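Local coordinates for hypothetical protein, GDSL-like Lipase/Acylhydrolase family protein (Bacteroides uniformis, PDB 4M8K) that is of unknown function but belongs to the GDSL-like lipase/acylhydrolase family and probably hydrolyses ester bonds, at residues Y144-A149 and E176-S181. Sequence-based numbering, arbitrary orientation.
Sequences YSFRPA and EEVTDS
R147 NE donates to S181 OG at 2.8 Å, joining the start of helix 146-160 to the second turn of helix 176-189. In this alpha/beta fold of the GDSL-like family, the two helices flank strand 165-170 of the parallel sheet in sequence. The N-H points almost straight at the hydroxyl (177°), and OG lies in the guanidinium plane. The R147 chain is extended from CG to NE (chi3 -180°), which carries the group across to the second helix. On the way its CG passes 3.5 Å from the same OG. NH2 is bound to a water at 2.9 Å, and that water donates to E177 O. One guanidinium edge thus grips the helix both directly and through water. F146 adds apolar packing. With CG anti to the backbone N (chi1 -174°), its ring extends toward V178, and the two side chains cross at about a right angle. F146 CZ meets V178 CG1 at 4.0 Å. CG2 of V178 sits over the ring centre, 4.3 Å above the plane, while S181 CB lies near the ring edge. Replacing R147 with an alanine is likely to leave S181 OG without its NE donor and the water without its NH2 partner. Further out, R147 NH1 makes a weak hydrogen bond to G131 O. S181 OG is itself positioned by donating to E177 O at 2.6 Å, on the carbonyl face opposite that used by S181 N.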
loop_
_atom_site.group_PDB
_atom_site.type_symbol
_atom_site.label_atom_id
_atom_site.label_comp_id
_atom_site.label_asym_id
_atom_site.label_seq_id
_atom_site.Cartn_x
_atom_site.Cartn_y
_atom_site.Cartn_z
ATOM N N TYR A 144 16.799 -6.687 -2.832
ATOM C CA TYR A 144 16.879 -6.726 -1.350
ATOM C C TYR A 144 16.977 -5.318 -0.772
ATOM O O TYR A 144 16.763 -5.132 0.404
ATOM C CB TYR A 144 18.059 -7.629 -0.875
ATOM C CG TYR A 144 17.717 -9.080 -0.939
ATOM C CD1 TYR A 144 17.085 -9.682 0.138
ATOM C CD2 TYR A 144 17.993 -9.857 -2.063
ATOM C CE1 TYR A 144 16.708 -10.988 0.078
ATOM C CE2 TYR A 144 17.592 -11.182 -2.135
ATOM C CZ TYR A 144 16.972 -11.739 -1.050
ATOM O OH TYR A 144 16.610 -13.054 -1.080
ATOM N N SER A 145 17.294 -4.308 -1.596
ATOM C CA SER A 145 17.383 -2.951 -1.114
ATOM C C SER A 145 16.106 -2.120 -1.451
ATOM O O SER A 145 15.401 -2.388 -2.441
ATOM C CB SER A 145 18.624 -2.259 -1.703
ATOM O OG SER A 145 19.796 -2.815 -1.117
ATOM N N PHE A 146 15.845 -1.111 -0.646
ATOM C CA PHE A 146 14.590 -0.367 -0.799
ATOM C C PHE A 146 14.431 0.449 -2.096
ATOM O O PHE A 146 13.379 0.373 -2.814
ATOM C CB PHE A 146 14.368 0.565 0.376
ATOM C CG PHE A 146 13.022 1.228 0.318
ATOM C CD1 PHE A 146 11.871 0.492 0.660
ATOM C CD2 PHE A 146 12.868 2.510 -0.155
ATOM C CE1 PHE A 146 10.627 1.036 0.530
ATOM C CE2 PHE A 146 11.597 3.081 -0.219
ATOM C CZ PHE A 146 10.482 2.331 0.111
ATOM N N ARG A 147 15.414 1.269 -2.412
ATOM C CA ARG A 147 15.274 2.089 -3.609
ATOM C C ARG A 147 15.138 1.267 -4.907
ATOM O O ARG A 147 14.205 1.532 -5.668
ATOM C CB ARG A 147 16.388 3.097 -3.726
ATOM C CG ARG A 147 16.275 4.193 -2.666
ATOM C CD ARG A 147 17.558 4.999 -2.620
ATOM N NE ARG A 147 17.528 6.073 -1.615
ATOM C CZ ARG A 147 18.609 6.725 -1.200
ATOM N NH1 ARG A 147 19.812 6.392 -1.669
ATOM N NH2 ARG A 147 18.509 7.709 -0.310
ATOM N N PRO A 148 16.047 0.288 -5.164
ATOM C CA PRO A 148 15.788 -0.504 -6.372
ATOM C C PRO A 148 14.406 -1.197 -6.369
ATOM O O PRO A 148 13.737 -1.202 -7.386
ATOM C CB PRO A 148 16.915 -1.526 -6.367
ATOM C CG PRO A 148 18.007 -0.935 -5.497
ATOM C CD PRO A 148 17.288 -0.102 -4.478
ATOM N N ALA A 149 13.994 -1.762 -5.222
ATOM C CA ALA A 149 12.685 -2.439 -5.120
ATOM C C ALA A 149 11.479 -1.541 -5.410
ATOM O O ALA A 149 10.605 -1.944 -6.161
ATOM C CB ALA A 149 12.546 -3.105 -3.769
ATOM N N GLU A 176 13.547 9.121 7.308
ATOM C CA GLU A 176 13.825 10.139 6.328
ATOM C C GLU A 176 14.159 9.531 5.004
ATOM O O GLU A 176 13.660 9.951 3.983
ATOM C CB GLU A 176 15.023 10.970 6.789
ATOM C CG GLU A 176 15.012 12.386 6.251
ATOM C CD GLU A 176 16.009 13.311 6.974
ATOM O OE1 GLU A 176 17.204 12.946 7.183
ATOM O OE2 GLU A 176 15.578 14.415 7.337
ATOM N N GLU A 177 15.001 8.523 5.012
ATOM C CA GLU A 177 15.421 7.873 3.757
ATOM C C GLU A 177 14.292 7.146 3.006
ATOM O O GLU A 177 14.196 7.294 1.804
ATOM C CB GLU A 177 16.598 6.936 4.011
ATOM C CG GLU A 177 17.853 7.751 4.238
ATOM C CD GLU A 177 19.033 6.937 4.727
ATOM O OE1 GLU A 177 18.944 5.692 4.773
ATOM O OE2 GLU A 177 20.057 7.556 5.083
ATOM N N VAL A 178 13.442 6.382 3.698
ATOM C CA VAL A 178 12.303 5.742 3.053
ATOM C C VAL A 178 11.301 6.793 2.558
ATOM O O VAL A 178 10.748 6.707 1.458
ATOM C CB VAL A 178 11.631 4.703 4.008
ATOM C CG1 VAL A 178 10.235 4.310 3.545
ATOM C CG2 VAL A 178 12.503 3.450 4.123
ATOM N N THR A 179 11.093 7.812 3.357
ATOM C CA THR A 179 10.133 8.836 3.011
ATOM C C THR A 179 10.565 9.626 1.757
ATOM O O THR A 179 9.769 9.815 0.793
ATOM C CB THR A 179 9.936 9.798 4.192
ATOM O OG1 THR A 179 9.445 9.057 5.339
ATOM C CG2 THR A 179 8.932 10.830 3.821
ATOM N N ASP A 180 11.810 10.071 1.776
ATOM C CA ASP A 180 12.361 10.861 0.693
ATOM C C ASP A 180 12.481 10.004 -0.571
ATOM O O ASP A 180 12.253 10.485 -1.709
ATOM C CB ASP A 180 13.750 11.423 1.054
ATOM C CG ASP A 180 13.713 12.577 2.061
ATOM O OD1 ASP A 180 12.625 13.122 2.319
ATOM O OD2 ASP A 180 14.799 12.928 2.576
ATOM N N SER A 181 12.914 8.762 -0.392
ATOM C CA SER A 181 13.100 7.860 -1.538
ATOM C C SER A 181 11.772 7.627 -2.275
ATOM O O SER A 181 11.719 7.707 -3.500
ATOM C CB SER A 181 13.714 6.526 -1.113
ATOM O OG SER A 181 15.025 6.689 -0.552
HETATM O O HOH W 1 16.386 9.348 0.728
#